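PDB 4MI8: Bcl-2 homolog (Gene 16?) from Murid herpesvirus 4, which blocks apoptosis and starvation-induced autophagy of the infected host cell, binding the host proteins Beclin 1, BAK1 and BAX. Local coordinates for residues 102-107 with 111-116; 44-49 with 95-100; 18-21 with 25-28. All coordinates share one frame; numbering follows the deposited sequence.

Contact 1. Residues 102-107 with 111-116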
ATOM      1  N   GLU A 102       0.251  12.297  -3.106  1.00 51.57           N
ATOM      2  CA  GLU A 102       1.208  13.384  -3.133  1.00 55.10           C
ATOM      3  C   GLU A 102       2.128  13.453  -4.298  1.00 58.23           C
ATOM      4  O   GLU A 102       2.692  14.481  -4.533  1.00 66.61           O
ATOM      5  CB  GLU A 102       2.065  13.393  -1.902  1.00 56.61           C
ATOM      6  CG  GLU A 102       1.650  14.468  -0.933  1.00 61.82           C
ATOM      7  CD  GLU A 102       0.933  13.911   0.235  1.00 58.53           C
ATOM      8  OE1 GLU A 102       1.209  12.763   0.574  1.00 60.33           O
ATOM      9  OE2 GLU A 102       0.101  14.604   0.810  1.00 60.28           O
ATOM     10  N   VAL A 103       2.305  12.365  -5.007  1.00 54.24           N
ATOM     11  CA  VAL A 103       3.124  12.385  -6.178  1.00 53.27           C
ATOM     12  C   VAL A 103       2.269  12.555  -7.424  1.00 56.57           C
ATOM     13  O   VAL A 103       2.364  13.574  -8.068  1.00 59.88           O
ATOM     14  CB  VAL A 103       3.997  11.164  -6.242  1.00 52.05           C
ATOM     15  CG1 VAL A 103       4.737  11.104  -7.547  1.00 51.32           C
ATOM     16  CG2 VAL A 103       4.950  11.183  -5.079  1.00 49.66           C
ATOM     17  N   LEU A 104       1.422  11.568  -7.726  1.00 55.10           N
ATOM     18  CA  LEU A 104       0.482  11.622  -8.834  1.00 52.93           C
ATOM     19  C   LEU A 104      -0.474  12.814  -8.763  1.00 56.34           C
ATOM     20  O   LEU A 104      -0.821  13.331  -7.715  1.00 56.45           O
ATOM     21  CB  LEU A 104      -0.328  10.326  -8.925  1.00 47.54           C
ATOM     22  CG  LEU A 104       0.455   9.023  -9.039  1.00 47.22           C
ATOM     23  CD1 LEU A 104      -0.462   7.903  -9.510  1.00 44.06           C
ATOM     24  CD2 LEU A 104       1.636   9.169  -9.986  1.00 50.67           C
ATOM     25  N   CYS A 105      -0.921  13.218  -9.928  1.00 61.39           N
ATOM     26  CA  CYS A 105      -1.911  14.240 -10.096  1.00 66.36           C
ATOM     27  C   CYS A 105      -3.174  13.905  -9.276  1.00 61.93           C
ATOM     28  O   CYS A 105      -3.719  12.783  -9.356  1.00 55.30           O
ATOM     29  CB  CYS A 105      -2.162  14.239 -11.589  1.00 76.64           C
ATOM     30  SG  CYS A 105      -1.557  12.599 -12.140  1.00 87.95           S
ATOM     31  N   PRO A 106      -3.669  14.887  -8.505  1.00 64.72           N
ATOM     32  CA  PRO A 106      -4.733  14.639  -7.525  1.00 63.68           C
ATOM     33  C   PRO A 106      -6.142  14.489  -8.137  1.00 66.46           C
ATOM     34  O   PRO A 106      -6.358  14.892  -9.287  1.00 74.61           O
ATOM     35  CB  PRO A 106      -4.660  15.881  -6.622  1.00 65.87           C
ATOM     36  CG  PRO A 106      -3.924  16.940  -7.426  1.00 71.25           C
ATOM     37  CD  PRO A 106      -3.484  16.334  -8.738  1.00 71.11           C
ATOM     38  N   GLY A 107      -7.075  13.918  -7.364  1.00 61.86           N
ATOM     39  CA  GLY A 107      -8.469  13.680  -7.755  1.00 59.07           C
ATOM     40  C   GLY A 107      -8.673  13.154  -9.166  1.00 58.45           C
ATOM     41  O   GLY A 107      -9.708  13.385  -9.753  1.00 63.41           O
ATOM     42  N   GLU A 111      -3.167   7.936 -16.266  1.00 61.69           N
ATOM     43  CA  GLU A 111      -2.516   6.764 -16.813  1.00 65.26           C
ATOM     44  C   GLU A 111      -1.418   6.232 -15.914  1.00 62.33           C
ATOM     45  O   GLU A 111      -1.153   5.045 -15.948  1.00 60.74           O
ATOM     46  CB  GLU A 111      -1.933   7.086 -18.184  1.00 73.38           C
ATOM     47  CG  GLU A 111      -2.966   7.670 -19.164  1.00 83.00           C
ATOM     48  CD  GLU A 111      -4.051   6.659 -19.598  1.00 88.96           C
ATOM     49  OE1 GLU A 111      -3.671   5.638 -20.231  1.00 97.36           O
ATOM     50  OE2 GLU A 111      -5.276   6.877 -19.330  1.00 82.58           O
ATOM     51  N   ASP A 112      -0.764   7.124 -15.166  1.00 60.42           N
ATOM     52  CA  ASP A 112       0.212   6.766 -14.142  1.00 60.31           C
ATOM     53  C   ASP A 112      -0.421   6.064 -12.945  1.00 55.68           C
ATOM     54  O   ASP A 112       0.207   5.173 -12.368  1.00 51.61           O
ATOM     55  CB  ASP A 112       0.917   7.989 -13.595  1.00 63.71           C
ATOM     56  CG  ASP A 112       2.001   8.476 -14.496  1.00 72.23           C
ATOM     57  OD1 ASP A 112       2.356   7.744 -15.449  1.00 76.87           O
ATOM     58  OD2 ASP A 112       2.495   9.598 -14.244  1.00 73.10           O
ATOM     59  N   HIS A 113      -1.628   6.485 -12.557  1.00 50.65           N
ATOM     60  CA  HIS A 113      -2.397   5.691 -11.608  1.00 47.95           C
ATOM     61  C   HIS A 113      -2.552   4.271 -12.031  1.00 49.50           C
ATOM     62  O   HIS A 113      -2.406   3.355 -11.208  1.00 46.76           O
ATOM     63  CB  HIS A 113      -3.760   6.251 -11.411  1.00 45.95           C
ATOM     64  CG  HIS A 113      -3.779   7.522 -10.628  1.00 45.63           C
ATOM     65  ND1 HIS A 113      -3.483   8.708 -11.182  1.00 48.02           N
ATOM     66  CD2 HIS A 113      -4.139   7.771  -9.303  1.00 42.17           C
ATOM     67  CE1 HIS A 113      -3.620   9.677 -10.239  1.00 49.59           C
ATOM     68  NE2 HIS A 113      -4.038   9.093  -9.096  1.00 44.35           N
ATOM     69  N   GLU A 114      -2.826   4.068 -13.319  1.00 51.93           N
ATOM     70  CA  GLU A 114      -3.014   2.732 -13.895  1.00 53.19           C
ATOM     71  C   GLU A 114      -1.739   1.949 -13.839  1.00 50.28           C
ATOM     72  O   GLU A 114      -1.757   0.777 -13.618  1.00 51.02           O
ATOM     73  CB  GLU A 114      -3.584   2.804 -15.326  1.00 57.59           C
ATOM     74  CG  GLU A 114      -5.118   2.973 -15.320  1.00 68.64           C
ATOM     75  CD  GLU A 114      -5.740   3.426 -16.664  1.00 80.23           C
ATOM     76  OE1 GLU A 114      -5.001   3.856 -17.601  1.00 87.63           O
ATOM     77  OE2 GLU A 114      -6.993   3.364 -16.792  1.00 81.18           O
ATOM     78  N   LEU A 115      -0.625   2.639 -13.989  1.00 52.94           N
ATOM     79  CA  LEU A 115       0.725   2.063 -13.909  1.00 54.31           C
ATOM     80  C   LEU A 115       1.096   1.690 -12.463  1.00 49.70           C
ATOM     81  O   LEU A 115       1.609   0.590 -12.161  1.00 49.22           O
ATOM     82  CB  LEU A 115       1.675   3.143 -14.386  1.00 56.86           C
ATOM     83  CG  LEU A 115       2.894   2.689 -15.126  1.00 62.61           C
ATOM     84  CD1 LEU A 115       2.466   2.190 -16.522  1.00 64.68           C
ATOM     85  CD2 LEU A 115       3.806   3.916 -15.146  1.00 66.59           C
ATOM     86  N   LEU A 116       0.812   2.613 -11.556  1.00 45.87           N
ATOM     87  CA  LEU A 116       0.882   2.318 -10.103  1.00 43.58           C
ATOM     88  C   LEU A 116       0.054   1.059  -9.748  1.00 39.84           C
ATOM     89  O   LEU A 116       0.550   0.133  -9.082  1.00 41.44           O
ATOM     90  CB  LEU A 116       0.432   3.539  -9.294  1.00 40.73           C
ATOM     91  CG  LEU A 116       0.555   3.324  -7.782  1.00 38.96           C
ATOM     92  CD1 LEU A 116       2.002   3.029  -7.359  1.00 38.67           C
ATOM     93  CD2 LEU A 116      -0.056   4.542  -7.097  1.00 38.22           C
TER
HETATM   94  O   HOH W   1      -4.242  11.077  -7.073  1.00 45.10           O

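Contact 2. Residues 44-49 with 95-100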
ATOM      1  N   THR A  44      -7.318   2.452   6.813  1.00 23.10           N
ATOM      2  CA  THR A  44      -7.143   2.637   8.303  1.00 23.61           C
ATOM      3  C   THR A  44      -5.790   2.014   8.775  1.00 23.28           C
ATOM      4  O   THR A  44      -5.057   2.634   9.513  1.00 24.37           O
ATOM      5  CB  THR A  44      -8.271   1.956   9.041  1.00 23.45           C
ATOM      6  OG1 THR A  44      -9.476   2.535   8.619  1.00 25.37           O
ATOM      7  CG2 THR A  44      -8.131   2.061  10.447  1.00 24.31           C
ATOM      8  N   LEU A  45      -5.434   0.799   8.331  1.00 23.33           N
ATOM      9  CA  LEU A  45      -4.126   0.225   8.722  1.00 21.44           C
ATOM     10  C   LEU A  45      -3.009   1.162   8.240  1.00 22.21           C
ATOM     11  O   LEU A  45      -2.068   1.483   8.979  1.00 22.52           O
ATOM     12  CB  LEU A  45      -3.937  -1.209   8.178  1.00 22.29           C
ATOM     13  CG  LEU A  45      -5.029  -2.157   8.750  1.00 24.82           C
ATOM     14  CD1 LEU A  45      -5.104  -3.529   8.071  1.00 25.50           C
ATOM     15  CD2 LEU A  45      -4.851  -2.264  10.239  1.00 26.26           C
ATOM     16  N   THR A  46      -3.105   1.646   6.989  1.00 23.07           N
ATOM     17  CA  THR A  46      -2.037   2.544   6.498  1.00 21.19           C
ATOM     18  C   THR A  46      -1.931   3.806   7.314  1.00 21.63           C
ATOM     19  O   THR A  46      -0.837   4.307   7.536  1.00 23.50           O
ATOM     20  CB  THR A  46      -2.094   2.875   4.969  1.00 21.33           C
ATOM     21  OG1 THR A  46      -3.256   3.647   4.643  1.00 20.84           O
ATOM     22  CG2 THR A  46      -2.061   1.596   4.044  1.00 20.67           C
ATOM     23  N   GLN A  47      -3.051   4.343   7.773  1.00 23.69           N
ATOM     24  CA  GLN A  47      -3.000   5.546   8.583  1.00 25.35           C
ATOM     25  C   GLN A  47      -2.345   5.263   9.907  1.00 25.12           C
ATOM     26  O   GLN A  47      -1.580   6.082  10.404  1.00 27.78           O
ATOM     27  CB  GLN A  47      -4.401   6.130   8.735  1.00 26.50           C
ATOM     28  CG  GLN A  47      -4.894   6.818   7.440  1.00 28.76           C
ATOM     29  CD  GLN A  47      -6.372   7.152   7.484  1.00 32.55           C
ATOM     30  OE1 GLN A  47      -7.150   6.406   8.091  1.00 35.30           O
ATOM     31  NE2 GLN A  47      -6.795   8.256   6.811  1.00 34.90           N
ATOM     32  N   GLU A  48      -2.596   4.107  10.462  1.00 25.57           N
ATOM     33  CA  GLU A  48      -1.959   3.721  11.721  1.00 28.80           C
ATOM     34  C   GLU A  48      -0.451   3.532  11.521  1.00 28.18           C
ATOM     35  O   GLU A  48       0.388   3.980  12.334  1.00 27.70           O
ATOM     36  CB  GLU A  48      -2.494   2.385  12.184  1.00 32.03           C
ATOM     37  CG  GLU A  48      -3.743   2.456  12.970  1.00 43.67           C
ATOM     38  CD  GLU A  48      -3.573   3.356  14.208  1.00 54.42           C
ATOM     39  OE1 GLU A  48      -2.784   2.999  15.106  1.00 62.40           O
ATOM     40  OE2 GLU A  48      -4.225   4.438  14.288  1.00 61.86           O
ATOM     41  N   PHE A  49      -0.105   2.872  10.414  1.00 25.00           N
ATOM     42  CA  PHE A  49       1.319   2.630  10.096  1.00 23.16           C
ATOM     43  C   PHE A  49       2.030   4.005   9.880  1.00 24.33           C
ATOM     44  O   PHE A  49       3.108   4.250  10.389  1.00 25.21           O
ATOM     45  CB  PHE A  49       1.365   1.818   8.836  1.00 21.11           C
ATOM     46  CG  PHE A  49       2.756   1.529   8.332  1.00 22.46           C
ATOM     47  CD1 PHE A  49       3.453   2.493   7.554  1.00 20.69           C
ATOM     48  CD2 PHE A  49       3.343   0.225   8.535  1.00 20.80           C
ATOM     49  CE1 PHE A  49       4.730   2.175   7.054  1.00 21.92           C
ATOM     50  CE2 PHE A  49       4.618  -0.057   8.016  1.00 22.53           C
ATOM     51  CZ  PHE A  49       5.325   0.915   7.288  1.00 20.93           C
ATOM     52  N   VAL A  95       2.874   2.965   1.055  1.00 24.81           N
ATOM     53  CA  VAL A  95       3.681   3.556  -0.055  1.00 27.37           C
ATOM     54  C   VAL A  95       2.811   3.910  -1.260  1.00 28.40           C
ATOM     55  O   VAL A  95       2.895   5.055  -1.815  1.00 30.86           O
ATOM     56  CB  VAL A  95       4.846   2.657  -0.462  1.00 28.32           C
ATOM     57  CG1 VAL A  95       5.419   3.145  -1.789  1.00 30.94           C
ATOM     58  CG2 VAL A  95       5.840   2.555   0.744  1.00 27.29           C
ATOM     59  N   GLY A  96       1.942   2.971  -1.663  1.00 27.08           N
ATOM     60  CA  GLY A  96       1.020   3.248  -2.806  1.00 26.78           C
ATOM     61  C   GLY A  96       0.072   4.412  -2.467  1.00 28.90           C
ATOM     62  O   GLY A  96      -0.275   5.203  -3.351  1.00 32.66           O
ATOM     63  N   ARG A  97      -0.373   4.523  -1.207  1.00 26.27           N
ATOM     64  CA  ARG A  97      -1.235   5.626  -0.828  1.00 28.83           C
ATOM     65  C   ARG A  97      -0.511   6.951  -0.912  1.00 32.32           C
ATOM     66  O   ARG A  97      -1.108   7.939  -1.330  1.00 35.89           O
ATOM     67  CB  ARG A  97      -1.762   5.460   0.589  1.00 26.27           C
ATOM     68  CG  ARG A  97      -2.671   6.597   1.022  1.00 28.01           C
ATOM     69  CD  ARG A  97      -3.350   6.397   2.413  1.00 26.09           C
ATOM     70  NE  ARG A  97      -2.370   6.364   3.505  1.00 26.66           N
ATOM     71  CZ  ARG A  97      -2.260   7.330   4.440  1.00 29.02           C
ATOM     72  NH1 ARG A  97      -3.077   8.372   4.461  1.00 28.72           N
ATOM     73  NH2 ARG A  97      -1.391   7.234   5.424  1.00 27.53           N
ATOM     74  N   TYR A  98       0.772   6.969  -0.484  1.00 34.82           N
ATOM     75  CA  TYR A  98       1.597   8.168  -0.568  1.00 36.11           C
ATOM     76  C   TYR A  98       1.677   8.585  -2.044  1.00 37.45           C
ATOM     77  O   TYR A  98       1.372   9.729  -2.356  1.00 42.09           O
ATOM     78  CB  TYR A  98       3.037   7.943  -0.063  1.00 35.86           C
ATOM     79  CG  TYR A  98       3.837   9.265  -0.062  1.00 40.15           C
ATOM     80  CD1 TYR A  98       3.743  10.146   1.030  1.00 41.86           C
ATOM     81  CD2 TYR A  98       4.653   9.657  -1.156  1.00 42.96           C
ATOM     82  CE1 TYR A  98       4.424  11.369   1.056  1.00 44.49           C
ATOM     83  CE2 TYR A  98       5.353  10.881  -1.134  1.00 47.16           C
ATOM     84  CZ  TYR A  98       5.229  11.726  -0.012  1.00 48.96           C
ATOM     85  OH  TYR A  98       5.870  12.953   0.102  1.00 53.67           O
ATOM     86  N   VAL A  99       2.131   7.688  -2.926  1.00 36.47           N
ATOM     87  CA  VAL A  99       2.255   8.016  -4.343  1.00 38.25           C
ATOM     88  C   VAL A  99       0.943   8.665  -4.873  1.00 40.68           C
ATOM     89  O   VAL A  99       0.965   9.812  -5.353  1.00 44.33           O
ATOM     90  CB  VAL A  99       2.612   6.815  -5.218  1.00 37.18           C
ATOM     91  CG1 VAL A  99       2.612   7.247  -6.689  1.00 37.17           C
ATOM     92  CG2 VAL A  99       3.965   6.270  -4.822  1.00 35.82           C
ATOM     93  N   CYS A 100      -0.193   7.987  -4.724  1.00 38.40           N
ATOM     94  CA  CYS A 100      -1.475   8.597  -5.110  1.00 39.26           C
ATOM     95  C   CYS A 100      -1.673   9.962  -4.509  1.00 42.76           C
ATOM     96  O   CYS A 100      -2.163  10.842  -5.189  1.00 43.46           O
ATOM     97  CB  CYS A 100      -2.672   7.782  -4.697  1.00 36.80           C
ATOM     98  SG  CYS A 100      -2.756   6.221  -5.571  1.00 37.11           S
TER

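Contact 3. Residues 18-21 with 25-28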
ATOM      1  N   PHE A  18      -8.855   0.398  -3.827  1.00 27.49           N
ATOM      2  CA  PHE A  18      -8.049   1.080  -2.788  1.00 25.71           C
ATOM      3  C   PHE A  18      -7.425   2.310  -3.402  1.00 26.68           C
ATOM      4  O   PHE A  18      -7.571   3.389  -2.831  1.00 27.41           O
ATOM      5  CB  PHE A  18      -6.961   0.205  -2.221  1.00 24.46           C
ATOM      6  CG  PHE A  18      -5.972   0.943  -1.329  1.00 25.41           C
ATOM      7  CD1 PHE A  18      -6.276   1.246   0.014  1.00 24.95           C
ATOM      8  CD2 PHE A  18      -4.719   1.372  -1.841  1.00 26.24           C
ATOM      9  CE1 PHE A  18      -5.316   1.895   0.822  1.00 26.65           C
ATOM     10  CE2 PHE A  18      -3.780   2.008  -1.040  1.00 25.63           C
ATOM     11  CZ  PHE A  18      -4.071   2.281   0.293  1.00 25.24           C
ATOM     12  N   LEU A  19      -6.743   2.157  -4.540  1.00 26.72           N
ATOM     13  CA  LEU A  19      -6.072   3.308  -5.213  1.00 29.59           C
ATOM     14  C   LEU A  19      -7.076   4.391  -5.708  1.00 31.78           C
ATOM     15  O   LEU A  19      -6.794   5.608  -5.617  1.00 35.34           O
ATOM     16  CB  LEU A  19      -5.202   2.845  -6.362  1.00 27.56           C
ATOM     17  CG  LEU A  19      -4.073   1.872  -5.960  1.00 28.12           C
ATOM     18  CD1 LEU A  19      -3.404   1.302  -7.234  1.00 31.15           C
ATOM     19  CD2 LEU A  19      -3.002   2.606  -5.180  1.00 27.49           C
ATOM     20  N   LYS A  20      -8.216   3.967  -6.232  1.00 31.91           N
ATOM     21  CA  LYS A  20      -9.208   4.937  -6.753  1.00 35.98           C
ATOM     22  C   LYS A  20      -9.758   5.709  -5.569  1.00 40.90           C
ATOM     23  O   LYS A  20      -9.907   6.951  -5.648  1.00 45.63           O
ATOM     24  CB  LYS A  20     -10.351   4.272  -7.541  1.00 36.04           C
ATOM     25  CG  LYS A  20      -9.905   3.558  -8.807  1.00 36.33           C
ATOM     26  CD  LYS A  20     -11.070   3.004  -9.655  1.00 37.24           C
ATOM     27  CE  LYS A  20     -10.497   2.507 -10.987  1.00 39.68           C
ATOM     28  NZ  LYS A  20     -11.408   1.744 -11.954  1.00 43.93           N
ATOM     29  N   THR A  21     -10.016   4.998  -4.457  1.00 38.74           N
ATOM     30  CA  THR A  21     -10.550   5.654  -3.245  1.00 39.47           C
ATOM     31  C   THR A  21      -9.575   6.686  -2.722  1.00 40.37           C
ATOM     32  O   THR A  21      -9.995   7.783  -2.454  1.00 44.19           O
ATOM     33  CB  THR A  21     -10.943   4.666  -2.103  1.00 40.51           C
ATOM     34  OG1 THR A  21     -11.990   3.769  -2.509  1.00 37.14           O
ATOM     35  CG2 THR A  21     -11.453   5.405  -0.900  1.00 41.74           C
ATOM     36  N   VAL A  25     -11.255   9.091  -7.006  1.00 56.00           N
ATOM     37  CA  VAL A  25     -11.903   8.889  -8.290  1.00 54.90           C
ATOM     38  C   VAL A  25     -12.913   7.716  -8.254  1.00 60.20           C
ATOM     39  O   VAL A  25     -13.142   7.010  -9.255  1.00 58.55           O
ATOM     40  CB  VAL A  25     -10.897   8.740  -9.446  1.00 54.13           C
ATOM     41  CG1 VAL A  25     -10.076   9.986  -9.559  1.00 56.40           C
ATOM     42  CG2 VAL A  25     -10.002   7.518  -9.285  1.00 49.07           C
ATOM     43  N   GLU A  26     -13.531   7.510  -7.095  1.00 61.43           N
ATOM     44  CA  GLU A  26     -14.670   6.605  -6.997  1.00 64.42           C
ATOM     45  C   GLU A  26     -15.536   7.016  -5.812  1.00 69.71           C
ATOM     46  O   GLU A  26     -15.079   6.971  -4.664  1.00 67.90           O
ATOM     47  CB  GLU A  26     -14.221   5.143  -6.853  1.00 61.00           C
ATOM     48  CG  GLU A  26     -15.085   4.191  -7.667  1.00 64.64           C
ATOM     49  CD  GLU A  26     -14.508   2.761  -7.766  1.00 70.31           C
ATOM     50  OE1 GLU A  26     -13.625   2.417  -6.937  1.00 65.27           O
ATOM     51  OE2 GLU A  26     -14.939   1.961  -8.674  1.00 72.10           O
ATOM     52  N   GLU A  27     -16.777   7.420  -6.119  1.00 76.36           N
ATOM     53  CA  GLU A  27     -17.841   7.676  -5.130  1.00 75.40           C
ATOM     54  C   GLU A  27     -18.101   6.458  -4.264  1.00 75.71           C
ATOM     55  O   GLU A  27     -18.198   5.307  -4.756  1.00 72.28           O
ATOM     56  CB  GLU A  27     -19.147   8.034  -5.819  1.00 80.47           C
ATOM     57  CG  GLU A  27     -19.793   9.330  -5.371  1.00 86.65           C
ATOM     58  CD  GLU A  27     -19.124  10.537  -6.007  1.00 90.11           C
ATOM     59  OE1 GLU A  27     -17.864  10.512  -6.155  1.00 83.32           O
ATOM     60  OE2 GLU A  27     -19.862  11.496  -6.356  1.00 89.86           O
ATOM     61  N   LEU A  28     -18.230   6.734  -2.968  1.00 74.55           N
ATOM     62  CA  LEU A  28     -18.369   5.682  -1.958  1.00 72.17           C
ATOM     63  C   LEU A  28     -19.575   4.811  -2.331  1.00 68.46           C
ATOM     64  O   LEU A  28     -19.509   3.580  -2.333  1.00 63.78           O
ATOM     65  CB  LEU A  28     -18.512   6.323  -0.560  1.00 71.10           C
ATOM     66  CG  LEU A  28     -17.318   7.115  -0.019  1.00 71.16           C
ATOM     67  CD1 LEU A  28     -17.529   7.453   1.452  1.00 72.79           C
ATOM     68  CD2 LEU A  28     -16.012   6.339  -0.206  1.00 68.52           C
TER

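Contact 1. Residues 102-107 with 111-116
Leu104, the first residue past the end of helix 86-103 to meet helix 111-126, lays its isobutyl group over His113. Its CD1 sits 3.5 Å from the centroid of the His113 ring and only 7° off the ring normal, a CH-pi contact centred on the face. CB of Leu104 follows at the far end of the same ring, 3.6 Å from His113 CE1, because the two side chains run past each other in opposite directions. The other methyl, CD2, splits away to CB of Asp112, 3.9 Å distant, while CD1 also grazes CD2 of Leu116 at 4.2 Å, one helical turn beyond Asp112. Leu104 CG, anti to its own carbonyl carbon (chi1 -56°), carries the two methyls against side chains of helix 111-126.

Next in sequence, Cys105 works at the edge of the ring. Its carbonyl O lies near the ring plane, 3.2 Å from His113 CE1, and its SG stands at the rim, much farther from the centroid than the leucine methyl. A water donates to Cys105 O at 2.9 Å and also bonds His113 NE2 at 2.8 Å, whereas ND1 pairs with Thr110 OG1. Both ring nitrogens thus have partners, which should fix the rotation of this buried imidazole. Trp109 meets the ring too, and Leu104 rests on Trp68 of helix 68-81. Cys105 can form an interchain disulfide with Cys30 of another molecule, though the assembly here holds one chain. The whole is a short helix-helix connection of the all-helical Bcl-2 fold, joining helix 86-103 to helix 111-126.

Contact 2. Residues 44-49 with 95-100
NH2 of Arg97, whose guanidinium lies against Thr46 and Gln47, forms a salt bridge with OD1 of Asp94, one turn earlier on helix 86-103. The side chain leaves its helix fully extended, with CG anti to the backbone N (chi1 -180°), and then bends at chi3 (65°). That bend turns the guanidinium along the flank of helix 33-56. Arg97 NE comes to 3.1 Å from Thr46 OG1, but the angle is too poor for a hydrogen bond; the hydroxyl approaches obliquely and also touches Arg97 CD at 3.5 Å. Thr46 OG1 is instead bonded to the backbone O of Ile43 within its own helix. Its chi1 of 66° sets OG1 between the backbone N and the carbonyl carbon, facing the arginine as well.

Gln47 adds an aliphatic contact. Its CG rests 3.7 Å above the guanidinium plane, shifted toward the rim and closest to NH1 of Arg97 (3.8 Å). The two side chains cross at about a right angle, and the planes of the Gln47 amide and the guanidinium are nearly perpendicular, so it is a methylene, not the flat amide, that covers the cation. Arg97 NH2 lies 3.7 Å from the backbone O of Thr46. On the arginine's aliphatic part, Phe18 of helix 8-23 packs too.

The two helices help form the BH3-binding groove of the Bcl-2 fold: Leu45, Phe49 and Val95 pack on the bound Beclin 1 peptide. The chemistry implies a buried cation probably neutralised chiefly from its own helix, by the salt bridge to Asp94 and a long, weak ion pair with Glu101, whereas Arg50 of helix 33-56 brings a like charge close. Helix 33-56 contributes packing, with no direct hydrogen bond joining the two segments.

Contact 3. Residues 18-21 with 25-28
Just past the end of helix 8-23 the chain doubles back, so that the backbone N of Val25 gives a nearly straight hydrogen bond (2.9 Å, 174°) to the O of Lys20, five residues earlier. Around this bond the side chains of the same two residues close up: CG2 of Val25 comes to 3.7 Å from CB of Lys20, and its contacts extend to Lys20 CG. The valine crosses the lysine chain at about a right angle, using the methyl that its chi1 of -61° places between the backbone N and the carbonyl carbon.

Glu26 meets the lysine farther along. Its side chain crosses the lysine at a slant, Glu26 OE1 lying 3.8 Å from Lys20 CD, and its CB reaches Lys20 CB at 4.0 Å. Lys20 stays extended beyond CG and carries its ammonium past the acid: Lys20 NZ remains 4.8 Å from Glu26 OE2. Opposite charges at this range would attract, probably weakly, without an ion pair being formed. Trp109, from the loop before helix 111-126, touches both Lys20 and Val25.

A six-to-one backbone bond at a helix C-terminus, joined by an apolar contact between the residues it links, is consistent with a Schellman motif, here ending helix 8-23 and leading into the loop before helix 33-56.

Overall arrangement
Contacts 1 and 2 are buried and share helix 86-103, contact 2 lying closer to the centre of the chain; contact 3 is a surface contact. The chemistry differs accordingly. Contact 2 joins helices distant in sequence around a cation, contact 1 is mostly apolar with one water, and contact 3 rests on a direct backbone bond that ends a helix. They touch through a common apolar layer: Leu116 of contact 1 packs with its CD2 3.5 Å from Cys100 SG of contact 2, and Leu19 of 18-21 reaches both residues. Backbone links contacts 1 and 2 as well, through a probable hydrogen bond from Leu104 N to Val99 O.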